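Local structure of putative transcriptional regulator, IclR family (Arthrobacter aurescens, 3OBF) at residues E4-A9 / M35-I40; M27-N32 / A69-D74; P127-D130 / N134-A137. The protein probably acts as a DNA-binding transcription factor of the IclR family, this chain being its C-terminal domain, which belongs to the GAF clan. All coordinates share one frame; numbering follows the deposited sequence.

All three contacts reach the same antiparallel sheet, but with different chemistry. Interactions 1 and 3 are partly buried, whereas interaction 2 lies at the surface. Interaction 1 sets helix 3-20 beside strand 34-40 through an arginine stem, a valine and a glutamate, with a water between the polar ends. Interaction 2 ties strand 24-29 to the segment ahead of helix 73-82 by one indole-to-carboxylate bond. Interaction 3 is the closed end of the hairpin of strands 121-129 and 135-144, held by backbone hydrogen bonds, an aspartate and apolar side chains. Strand 24-29 lies between 34-40 and 135-144, so interaction 2 touches both others: Met35 N probably hydrogen-bonds to Val28 O, and Met27 O packs on Ala137 CB.

Interaction 1 (E4-A9 / M35-I40); sequences EERRVA and MCVEQI
Arg6 on the helix and the Val37-Glu38 pair on the strand make up nearly all of this contact, with the stem of the arginine lying across the valine and the carboxylate of Glu38 brought up to the helix backbone. The two side chains Arg6 and Val37 cross at about a right angle: Arg6 CG sits 3.9 Å from Val37 CG2, and Arg6 CD passes 3.8 Å from the backbone oxygen Val37 O. It is the CG2 branch of the valine, held between its own backbone N and carbonyl carbon, that does the touching. Glu38 works differently. With CG anti to the backbone N (chi1 -161°) and an extended chain beyond it, its carboxylate reaches across to the helix backbone, where Glu38 OE2 lies 2.5 Å from Arg6 O. One turn further along the helix, the methyl Ala9 CB is 3.9 Å from Glu38 OE2.

Arg6 NH1 donates to Ser1 O, and the guanidinium does not pair directly with Glu38. A water at its edge, in its plane, accepts from Arg6 NH2 at 2.9 Å and donates to Glu38 OE1 at 2.8 Å, so the opposite charges are joined through one molecule. Val37 and Glu38 both face Leu26 across the sheet, a classic beta bulge, which is consistent with two successive strand residues meeting the helix.

The axes of helix 4-9 and strand 35-40 run nearly parallel, 23° apart with a closest approach of 9.2 Å. Glu38 also touches Tyr10 of helix 3-20, and Ala9 rests on Leu26 of strand 24-29 and on Val167 of helix 150-170, so helix 3-20 is set against the sheet between strand 34-40 and helix 150-170.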
ATOM      1  N   GLU A   4       6.788  -1.069  17.544  1.00 39.63           N
ATOM      2  CA  GLU A   4       5.394  -1.209  17.943  1.00 38.56           C
ATOM      3  C   GLU A   4       4.479  -1.543  16.736  1.00 35.89           C
ATOM      4  O   GLU A   4       3.577  -2.389  16.831  1.00 34.95           O
ATOM      5  CB  GLU A   4       4.886   0.020  18.708  1.00 40.05           C
ATOM      6  CG  GLU A   4       3.640  -0.301  19.576  1.00 45.59           C
ATOM      7  CD  GLU A   4       2.871   0.947  20.089  1.00 53.24           C
ATOM      8  OE1 GLU A   4       3.482   2.034  20.262  1.00 55.44           O
ATOM      9  OE2 GLU A   4       1.636   0.839  20.339  1.00 57.02           O
ATOM     10  N   GLU A   5       4.742  -0.896  15.605  1.00 32.94           N
ATOM     11  CA  GLU A   5       3.967  -1.133  14.393  1.00 31.02           C
ATOM     12  C   GLU A   5       4.072  -2.618  14.008  1.00 29.40           C
ATOM     13  O   GLU A   5       3.067  -3.266  13.721  1.00 27.96           O
ATOM     14  CB  GLU A   5       4.493  -0.268  13.224  1.00 30.42           C
ATOM     15  CG  GLU A   5       4.063   1.209  13.308  1.00 32.83           C
ATOM     16  CD  GLU A   5       4.951   2.052  14.217  1.00 34.17           C
ATOM     17  OE1 GLU A   5       5.961   1.576  14.805  1.00 34.60           O
ATOM     18  OE2 GLU A   5       4.644   3.227  14.335  1.00 38.57           O
ATOM     19  N   ARG A   6       5.299  -3.128  14.002  1.00 27.69           N
ATOM     20  CA  ARG A   6       5.546  -4.499  13.609  1.00 27.99           C
ATOM     21  C   ARG A   6       4.877  -5.481  14.561  1.00 27.97           C
ATOM     22  O   ARG A   6       4.287  -6.480  14.124  1.00 27.96           O
ATOM     23  CB  ARG A   6       7.048  -4.779  13.474  1.00 27.64           C
ATOM     24  CG  ARG A   6       7.606  -4.289  12.104  1.00 29.03           C
ATOM     25  CD  ARG A   6       9.055  -4.695  11.877  1.00 30.18           C
ATOM     26  NE  ARG A   6       9.939  -4.059  12.857  1.00 35.33           N
ATOM     27  CZ  ARG A   6      10.373  -4.609  13.992  1.00 38.11           C
ATOM     28  NH1 ARG A   6      11.164  -3.906  14.801  1.00 41.65           N
ATOM     29  NH2 ARG A   6      10.037  -5.848  14.333  1.00 39.17           N
ATOM     30  N   ARG A   7       4.953  -5.174  15.854  1.00 27.61           N
ATOM     31  CA  ARG A   7       4.379  -6.031  16.862  1.00 28.49           C
ATOM     32  C   ARG A   7       2.835  -6.055  16.766  1.00 28.19           C
ATOM     33  O   ARG A   7       2.207  -7.110  16.795  1.00 27.77           O
ATOM     34  CB  ARG A   7       4.866  -5.591  18.261  1.00 28.82           C
ATOM     35  CG  ARG A   7       4.055  -6.142  19.422  1.00 33.14           C
ATOM     36  CD  ARG A   7       4.942  -6.339  20.656  1.00 41.12           C
ATOM     37  NE  ARG A   7       6.059  -7.247  20.328  1.00 49.31           N
ATOM     38  CZ  ARG A   7       7.200  -7.359  21.027  1.00 53.24           C
ATOM     39  NH1 ARG A   7       7.402  -6.628  22.125  1.00 56.00           N
ATOM     40  NH2 ARG A   7       8.154  -8.201  20.629  1.00 53.98           N
ATOM     41  N   VAL A   8       2.233  -4.887  16.638  1.00 27.84           N
ATOM     42  CA  VAL A   8       0.791  -4.808  16.623  1.00 28.23           C
ATOM     43  C   VAL A   8       0.254  -5.396  15.320  1.00 27.21           C
ATOM     44  O   VAL A   8      -0.813  -5.996  15.296  1.00 27.50           O
ATOM     45  CB  VAL A   8       0.337  -3.343  16.799  1.00 28.92           C
ATOM     46  CG1 VAL A   8      -1.057  -3.146  16.256  1.00 32.36           C
ATOM     47  CG2 VAL A   8       0.421  -2.943  18.264  1.00 29.44           C
ATOM     48  N   ALA A   9       1.014  -5.249  14.239  1.00 25.62           N
ATOM     49  CA  ALA A   9       0.537  -5.661  12.947  1.00 25.27           C
ATOM     50  C   ALA A   9       0.592  -7.152  12.762  1.00 25.34           C
ATOM     51  O   ALA A   9      -0.242  -7.692  12.030  1.00 25.43           O
ATOM     52  CB  ALA A   9       1.290  -4.956  11.771  1.00 23.89           C
HETATM   53  N   MSE A  35       8.882   0.005   1.631  1.00 28.30           N
HETATM   54  CA  MSE A  35       9.644  -1.205   1.956  1.00 28.49           C
HETATM   55  C   MSE A  35       8.836  -2.179   2.776  1.00 26.98           C
HETATM   56  O   MSE A  35       8.168  -1.782   3.733  1.00 25.89           O
HETATM   57  CB  MSE A  35      10.974  -0.873   2.667  1.00 29.63           C
HETATM   58  CG  MSE A  35      11.910  -2.069   2.817  1.00 33.47           C
HETATM   59 SE   MSE A  35      13.549  -1.568   3.728  1.00 46.76          SE
HETATM   60  CE  MSE A  35      14.727  -3.037   3.303  1.00 47.44           C
ATOM     61  N   CYS A  36       8.919  -3.457   2.410  1.00 27.00           N
ATOM     62  CA  CYS A  36       8.235  -4.486   3.167  1.00 26.59           C
ATOM     63  C   CYS A  36       9.043  -4.874   4.432  1.00 26.25           C
ATOM     64  O   CYS A  36      10.195  -5.307   4.345  1.00 26.45           O
ATOM     65  CB  CYS A  36       7.924  -5.700   2.299  1.00 26.28           C
ATOM     66  SG  CYS A  36       7.190  -7.020   3.306  1.00 27.62           S
ATOM     67  N   VAL A  37       8.453  -4.673   5.602  1.00 24.82           N
ATOM     68  CA  VAL A  37       9.186  -4.963   6.844  1.00 24.81           C
ATOM     69  C   VAL A  37       8.584  -6.142   7.626  1.00 25.12           C
ATOM     70  O   VAL A  37       9.180  -6.593   8.592  1.00 26.39           O
ATOM     71  CB  VAL A  37       9.256  -3.741   7.784  1.00 24.78           C
ATOM     72  CG1 VAL A  37       9.999  -2.602   7.119  1.00 25.92           C
ATOM     73  CG2 VAL A  37       7.840  -3.325   8.309  1.00 23.65           C
ATOM     74  N   GLU A  38       7.398  -6.603   7.219  1.00 24.18           N
ATOM     75  CA  GLU A  38       6.742  -7.736   7.849  1.00 24.56           C
ATOM     76  C   GLU A  38       5.695  -8.275   6.880  1.00 24.90           C
ATOM     77  O   GLU A  38       4.904  -7.503   6.328  1.00 24.74           O
ATOM     78  CB  GLU A  38       6.065  -7.309   9.159  1.00 24.67           C
ATOM     79  CG  GLU A  38       5.744  -8.455  10.105  1.00 24.67           C
ATOM     80  CD  GLU A  38       5.452  -7.943  11.520  1.00 26.17           C
ATOM     81  OE1 GLU A  38       6.245  -8.289  12.425  1.00 26.86           O
ATOM     82  OE2 GLU A  38       4.453  -7.192  11.720  1.00 23.72           O
ATOM     83  N   GLN A  39       5.678  -9.589   6.676  1.00 25.10           N
ATOM     84  CA  GLN A  39       4.724 -10.181   5.752  1.00 25.64           C
ATOM     85  C   GLN A  39       4.376 -11.646   6.066  1.00 25.65           C
ATOM     86  O   GLN A  39       5.158 -12.362   6.704  1.00 25.57           O
ATOM     87  CB  GLN A  39       5.222 -10.009   4.298  1.00 25.90           C
ATOM     88  CG  GLN A  39       6.415 -10.895   3.929  1.00 27.08           C
ATOM     89  CD  GLN A  39       5.986 -12.141   3.172  1.00 29.55           C
ATOM     90  OE1 GLN A  39       5.887 -13.210   3.757  1.00 30.27           O
ATOM     91  NE2 GLN A  39       5.715 -12.000   1.865  1.00 30.00           N
ATOM     92  N   ILE A  40       3.192 -12.066   5.624  1.00 25.81           N
ATOM     93  CA  ILE A  40       2.715 -13.445   5.755  1.00 25.59           C
ATOM     94  C   ILE A  40       2.510 -13.933   4.336  1.00 26.48           C
ATOM     95  O   ILE A  40       1.814 -13.290   3.574  1.00 27.17           O
ATOM     96  CB  ILE A  40       1.333 -13.523   6.422  1.00 25.57           C
ATOM     97  CG1 ILE A  40       1.228 -12.614   7.652  1.00 25.47           C
ATOM     98  CG2 ILE A  40       0.937 -15.048   6.743  1.00 27.19           C
ATOM     99  CD1 ILE A  40       2.042 -13.126   8.826  1.00 29.17           C
TER
HETATM  100  O   HOH W   1       8.963  -7.971  12.730  1.00 31.05           O

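Interaction 2 (M27-N32 / A69-D74); sequences MVWNGN and ASENED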
HETATM    1  N   MSE A  27       4.125  -2.269   5.174  1.00 23.80           N
HETATM    2  CA  MSE A  27       5.083  -1.435   4.474  1.00 23.54           C
HETATM    3  C   MSE A  27       5.432  -0.192   5.312  1.00 23.52           C
HETATM    4  O   MSE A  27       4.584   0.346   6.052  1.00 22.63           O
HETATM    5  CB  MSE A  27       4.522  -0.989   3.123  1.00 23.26           C
HETATM    6  CG  MSE A  27       3.778  -2.052   2.374  1.00 25.33           C
HETATM    7 SE   MSE A  27       4.924  -3.607   1.945  1.00 29.36          SE
HETATM    8  CE  MSE A  27       6.005  -2.809   0.558  1.00 30.21           C
ATOM      9  N   VAL A  28       6.686   0.245   5.187  1.00 23.94           N
ATOM     10  CA  VAL A  28       7.110   1.549   5.695  1.00 24.55           C
ATOM     11  C   VAL A  28       7.715   2.411   4.577  1.00 25.68           C
ATOM     12  O   VAL A  28       8.165   1.900   3.551  1.00 25.69           O
ATOM     13  CB  VAL A  28       8.078   1.463   6.895  1.00 24.83           C
ATOM     14  CG1 VAL A  28       7.407   0.739   8.084  1.00 23.27           C
ATOM     15  CG2 VAL A  28       9.419   0.810   6.464  1.00 25.40           C
ATOM     16  N   TRP A  29       7.711   3.724   4.812  1.00 26.36           N
ATOM     17  CA  TRP A  29       8.121   4.714   3.834  1.00 27.34           C
ATOM     18  C   TRP A  29       9.433   5.293   4.292  1.00 28.20           C
ATOM     19  O   TRP A  29       9.547   5.695   5.459  1.00 28.76           O
ATOM     20  CB  TRP A  29       7.068   5.818   3.830  1.00 27.13           C
ATOM     21  CG  TRP A  29       7.229   6.885   2.777  1.00 27.73           C
ATOM     22  CD1 TRP A  29       7.328   8.240   2.989  1.00 28.99           C
ATOM     23  CD2 TRP A  29       7.265   6.697   1.359  1.00 26.71           C
ATOM     24  NE1 TRP A  29       7.441   8.901   1.785  1.00 30.72           N
ATOM     25  CE2 TRP A  29       7.411   7.976   0.770  1.00 28.95           C
ATOM     26  CE3 TRP A  29       7.201   5.574   0.527  1.00 25.87           C
ATOM     27  CZ2 TRP A  29       7.475   8.159  -0.605  1.00 27.49           C
ATOM     28  CZ3 TRP A  29       7.259   5.763  -0.848  1.00 26.94           C
ATOM     29  CH2 TRP A  29       7.387   7.042  -1.399  1.00 27.48           C
ATOM     30  N   ASN A  30      10.426   5.322   3.422  1.00 29.11           N
ATOM     31  CA  ASN A  30      11.661   6.073   3.717  1.00 31.95           C
ATOM     32  C   ASN A  30      11.796   7.410   2.979  1.00 32.60           C
ATOM     33  O   ASN A  30      12.862   8.047   3.004  1.00 34.27           O
ATOM     34  CB  ASN A  30      12.920   5.217   3.493  1.00 32.33           C
ATOM     35  CG  ASN A  30      13.086   4.786   2.067  1.00 33.39           C
ATOM     36  OD1 ASN A  30      12.476   5.342   1.169  1.00 34.42           O
ATOM     37  ND2 ASN A  30      13.940   3.797   1.843  1.00 37.07           N
ATOM     38  N   GLY A  31      10.741   7.827   2.294  1.00 33.25           N
ATOM     39  CA  GLY A  31      10.733   9.121   1.596  1.00 33.61           C
ATOM     40  C   GLY A  31      10.851   9.025   0.094  1.00 33.89           C
ATOM     41  O   GLY A  31      10.419   9.910  -0.622  1.00 34.42           O
ATOM     42  N   ASN A  32      11.449   7.954  -0.406  1.00 34.19           N
ATOM     43  CA  ASN A  32      11.412   7.746  -1.845  1.00 34.81           C
ATOM     44  C   ASN A  32      11.120   6.287  -2.244  1.00 34.03           C
ATOM     45  O   ASN A  32      11.212   5.927  -3.435  1.00 34.07           O
ATOM     46  CB  ASN A  32      12.667   8.355  -2.525  1.00 36.10           C
ATOM     47  CG  ASN A  32      13.961   7.769  -1.998  1.00 37.41           C
ATOM     48  OD1 ASN A  32      13.950   6.765  -1.282  1.00 42.41           O
ATOM     49  ND2 ASN A  32      15.073   8.388  -2.332  1.00 37.91           N
ATOM     50  N   ALA A  69       0.169  10.005  -0.718  1.00 28.83           N
ATOM     51  CA  ALA A  69      -0.981  10.741  -0.174  1.00 31.02           C
ATOM     52  C   ALA A  69      -0.647  11.487   1.121  1.00 32.47           C
ATOM     53  O   ALA A  69      -1.264  12.503   1.434  1.00 33.56           O
ATOM     54  CB  ALA A  69      -2.197   9.817   0.018  1.00 30.64           C
ATOM     55  N   SER A  70       0.356  11.013   1.855  1.00 32.81           N
ATOM     56  CA  SER A  70       0.778  11.698   3.082  1.00 34.13           C
ATOM     57  C   SER A  70       1.751  12.850   2.829  1.00 34.25           C
ATOM     58  O   SER A  70       2.009  13.632   3.746  1.00 34.96           O
ATOM     59  CB  SER A  70       1.428  10.727   4.077  1.00 34.56           C
ATOM     60  OG  SER A  70       2.765  10.434   3.682  1.00 35.80           O
ATOM     61  N   GLU A  71       2.293  12.951   1.613  1.00 33.68           N
ATOM     62  CA  GLU A  71       3.227  14.024   1.269  1.00 33.98           C
ATOM     63  C   GLU A  71       2.521  15.309   0.794  1.00 34.65           C
ATOM     64  O   GLU A  71       1.365  15.324   0.377  1.00 34.48           O
ATOM     65  CB  GLU A  71       4.230  13.572   0.184  1.00 33.84           C
ATOM     66  CG  GLU A  71       5.124  12.367   0.550  1.00 35.19           C
ATOM     67  CD  GLU A  71       6.253  12.684   1.561  1.00 38.84           C
ATOM     68  OE1 GLU A  71       6.440  13.865   1.945  1.00 40.78           O
ATOM     69  OE2 GLU A  71       6.972  11.738   1.966  1.00 39.21           O
ATOM     70  N   ASN A  72       3.249  16.397   0.863  1.00 35.13           N
ATOM     71  CA  ASN A  72       2.820  17.621   0.263  1.00 37.11           C
ATOM     72  C   ASN A  72       2.805  17.434  -1.287  1.00 37.01           C
ATOM     73  O   ASN A  72       3.652  16.717  -1.838  1.00 35.31           O
ATOM     74  CB  ASN A  72       3.820  18.690   0.732  1.00 37.82           C
ATOM     75  CG  ASN A  72       3.611  19.976   0.090  1.00 40.34           C
ATOM     76  OD1 ASN A  72       4.069  20.186  -1.031  1.00 46.15           O
ATOM     77  ND2 ASN A  72       2.937  20.886   0.781  1.00 41.57           N
ATOM     78  N   GLU A  73       1.811  18.033  -1.960  1.00 38.12           N
ATOM     79  CA  GLU A  73       1.666  17.957  -3.432  1.00 39.38           C
ATOM     80  C   GLU A  73       2.962  18.240  -4.160  1.00 38.77           C
ATOM     81  O   GLU A  73       3.358  17.501  -5.052  1.00 38.64           O
ATOM     82  CB  GLU A  73       0.590  18.921  -3.953  1.00 40.55           C
ATOM     83  CG  GLU A  73      -0.785  18.253  -4.143  1.00 46.87           C
ATOM     84  CD  GLU A  73      -1.877  19.166  -4.731  1.00 54.04           C
ATOM     85  OE1 GLU A  73      -3.076  18.849  -4.495  1.00 57.69           O
ATOM     86  OE2 GLU A  73      -1.553  20.184  -5.408  1.00 57.23           O
ATOM     87  N   ASP A  74       3.635  19.301  -3.745  1.00 38.55           N
ATOM     88  CA  ASP A  74       4.870  19.735  -4.395  1.00 38.81           C
ATOM     89  C   ASP A  74       5.986  18.733  -4.230  1.00 36.68           C
ATOM     90  O   ASP A  74       6.773  18.555  -5.130  1.00 37.00           O
ATOM     91  CB  ASP A  74       5.257  21.121  -3.868  1.00 40.22           C
ATOM     92  CG  ASP A  74       4.034  22.042  -3.744  1.00 45.76           C
ATOM     93  OD1 ASP A  74       3.725  22.765  -4.733  1.00 49.67           O
ATOM     94  OD2 ASP A  74       3.333  21.973  -2.681  1.00 51.12           O
TER
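The indole nitrogen Trp29 NE1 donates to Glu71 OE2 at 2.9 Å, with an N-H...O angle of 153°. The carboxylate oxygen arrives at the edge of the ring, close to its plane, and accepts the N-H on its anti lone pair, the one turned away from its sister oxygen. Only OE2 of the carboxylate meets the indole; the ring and carboxylate planes stand 54° apart. Trp29 CD1, next round the ring, is 3.7 Å from the same Glu71 OE2. The indole is carried toward the glutamate because CG is anti to the backbone N (chi1 -174°), while Glu71 bends at its second torsion to bring its acid round.

Trp29 ends strand 24-29, and the hairpin connection to strand 34-40 begins with an Asx turn: Asn30 OD1 accepts from Asn32 N at 3.2 Å. This turn folds back over one face of the indole, putting Gly31 N 3.4 Å above the ring plane of Trp29, offset toward its rim. Gly31 itself takes backbone angles at which a CB would jam against the carbonyl oxygen of the residue before. Phe67 of helix 62-69 also meets the indole with its ring, and Leu68 touches it as well.

A leucine in place of Trp29 lacks the ring N-H, and Glu71 OE2 would probably be left without this donor and the carboxylate free to turn, while Phe67 would lose the flat surface it meets.

Beyond Glu71 the chain enters helix 73-82 with Asn72 at the N-cap, its OD1 accepting from Asp74 N at 2.9 Å from above the carbonyl plane. At that helix's first turn Glu73 forms salt bridges with Arg77 and Lys103.

Interaction 3 (P127-D130 / N134-A137); sequences PVYD and NMVA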
ATOM      1  N   PRO A 127      -3.573   3.008   4.643  1.00 21.89           N
ATOM      2  CA  PRO A 127      -2.643   3.679   5.559  1.00 22.13           C
ATOM      3  C   PRO A 127      -2.893   3.290   7.022  1.00 22.90           C
ATOM      4  O   PRO A 127      -4.004   2.937   7.380  1.00 22.99           O
ATOM      5  CB  PRO A 127      -2.908   5.178   5.310  1.00 21.93           C
ATOM      6  CG  PRO A 127      -4.401   5.207   4.842  1.00 22.59           C
ATOM      7  CD  PRO A 127      -4.618   3.916   4.110  1.00 21.49           C
ATOM      8  N   VAL A 128      -1.837   3.328   7.834  1.00 23.52           N
ATOM      9  CA  VAL A 128      -1.905   3.061   9.255  1.00 24.38           C
ATOM     10  C   VAL A 128      -1.475   4.360   9.881  1.00 25.93           C
ATOM     11  O   VAL A 128      -0.518   4.966   9.404  1.00 26.14           O
ATOM     12  CB  VAL A 128      -0.913   1.929   9.646  1.00 24.51           C
ATOM     13  CG1 VAL A 128      -0.761   1.823  11.182  1.00 23.80           C
ATOM     14  CG2 VAL A 128      -1.382   0.601   9.064  1.00 23.10           C
ATOM     15  N   TYR A 129      -2.193   4.810  10.908  1.00 27.62           N
ATOM     16  CA  TYR A 129      -1.861   6.064  11.607  1.00 28.58           C
ATOM     17  C   TYR A 129      -1.496   5.853  13.073  1.00 29.33           C
ATOM     18  O   TYR A 129      -1.999   4.926  13.709  1.00 28.15           O
ATOM     19  CB  TYR A 129      -3.034   7.063  11.551  1.00 29.07           C
ATOM     20  CG  TYR A 129      -3.427   7.427  10.159  1.00 29.55           C
ATOM     21  CD1 TYR A 129      -2.785   8.449   9.486  1.00 29.95           C
ATOM     22  CD2 TYR A 129      -4.456   6.752   9.520  1.00 29.59           C
ATOM     23  CE1 TYR A 129      -3.161   8.790   8.169  1.00 31.02           C
ATOM     24  CE2 TYR A 129      -4.847   7.088   8.238  1.00 29.53           C
ATOM     25  CZ  TYR A 129      -4.191   8.101   7.572  1.00 29.73           C
ATOM     26  OH  TYR A 129      -4.571   8.401   6.291  1.00 30.33           O
ATOM     27  N   ASP A 130      -0.640   6.734  13.597  1.00 31.00           N
ATOM     28  CA  ASP A 130      -0.305   6.731  15.025  1.00 33.36           C
ATOM     29  C   ASP A 130      -1.228   7.694  15.775  1.00 35.01           C
ATOM     30  O   ASP A 130      -2.141   8.287  15.172  1.00 34.45           O
ATOM     31  CB  ASP A 130       1.181   7.065  15.264  1.00 33.90           C
ATOM     32  CG  ASP A 130       1.560   8.553  14.959  1.00 35.22           C
ATOM     33  OD1 ASP A 130       0.679   9.472  14.885  1.00 34.40           O
ATOM     34  OD2 ASP A 130       2.791   8.801  14.819  1.00 35.53           O
ATOM     35  N   ASN A 134      -0.143  10.894  12.385  1.00 32.24           N
ATOM     36  CA  ASN A 134       0.895  10.695  11.390  1.00 31.35           C
ATOM     37  C   ASN A 134       0.641   9.374  10.725  1.00 30.35           C
ATOM     38  O   ASN A 134       0.342   8.361  11.395  1.00 29.84           O
ATOM     39  CB  ASN A 134       2.305  10.667  12.000  1.00 31.59           C
ATOM     40  CG  ASN A 134       2.655  11.932  12.743  1.00 32.53           C
ATOM     41  OD1 ASN A 134       2.406  13.043  12.261  1.00 33.27           O
ATOM     42  ND2 ASN A 134       3.224  11.774  13.948  1.00 31.21           N
HETATM   43  N   MSE A 135       0.763   9.362   9.413  1.00 29.59           N
HETATM   44  CA  MSE A 135       0.744   8.106   8.719  1.00 29.39           C
HETATM   45  C   MSE A 135       2.081   7.410   8.968  1.00 29.11           C
HETATM   46  O   MSE A 135       3.119   7.955   8.656  1.00 29.85           O
HETATM   47  CB  MSE A 135       0.502   8.296   7.221  1.00 29.15           C
HETATM   48  CG  MSE A 135       0.236   6.919   6.514  1.00 29.67           C
HETATM   49 SE   MSE A 135       0.281   7.164   4.607  1.00 36.46          SE
HETATM   50  CE  MSE A 135      -1.297   8.337   4.394  1.00 33.04           C
ATOM     51  N   VAL A 136       2.055   6.196   9.499  1.00 28.61           N
ATOM     52  CA  VAL A 136       3.303   5.542   9.924  1.00 28.38           C
ATOM     53  C   VAL A 136       3.643   4.273   9.176  1.00 27.69           C
ATOM     54  O   VAL A 136       4.765   3.798   9.236  1.00 27.70           O
ATOM     55  CB  VAL A 136       3.324   5.262  11.461  1.00 28.97           C
ATOM     56  CG1 VAL A 136       3.316   6.599  12.208  1.00 28.32           C
ATOM     57  CG2 VAL A 136       2.170   4.377  11.870  1.00 26.91           C
ATOM     58  N   ALA A 137       2.678   3.737   8.437  1.00 26.72           N
ATOM     59  CA  ALA A 137       2.892   2.492   7.742  1.00 25.44           C
ATOM     60  C   ALA A 137       1.725   2.308   6.816  1.00 25.05           C
ATOM     61  O   ALA A 137       0.786   3.100   6.824  1.00 25.63           O
ATOM     62  CB  ALA A 137       2.980   1.321   8.742  1.00 24.91           C
TER
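A beta hairpin closes here: strand 121-129 turns back into strand 135-144, and Val128 is paired on its partner strand with both Val136 and Ala137, a classic beta bulge. Val128 N donates to Ala137 O at 2.8 Å, and Val128 O accepts from Val136 N at 2.9 Å. Nearer the turn Asp130 N bonds to Asn134 O at 2.9 Å. Between these lies Tyr129 opposite Met135, a non-hydrogen-bonded pair.

Asp130 then holds the turn with its side chain. Its CG sits between the backbone N and the carbonyl carbon (chi1 70°), which points the acid across to Asn134. Asn134 N approaches OD1 of Asp130 at 3.0 Å from above the carboxylate plane, while the amide Asn134 ND2 reaches the other oxygen, Asp130 OD2, at 3.1 Å on its syn lone pair. Asp130 OD1 is gripped a second time by Arg132 N inside the turn. Both carboxylate oxygens are thus engaged, which should fix the rotation of the acid.

The two faces of the hairpin differ. On one, Met135 bends at its third torsion so that Met135 CE comes 3.7 Å from Pro127 CB, and Met135 CB lies 3.8 Å from Tyr129 CE1; Met106 of helix 92-108 touches all three of these residues, and Val66 of helix 62-69 meets Pro127 and Met135. On the other, Val128 CB packs 4.0 Å from Ala137 CB, with Val128 resting on Ala164, Val167 and Thr168 of helix 150-170. Helices therefore cover both faces of this end of the sheet. Pairing that shifts by one residue beside a short connection, whose first residue takes backbone N-H groups on its carboxylate, is the arrangement of a bulged antiparallel hairpin with an Asx-type turn.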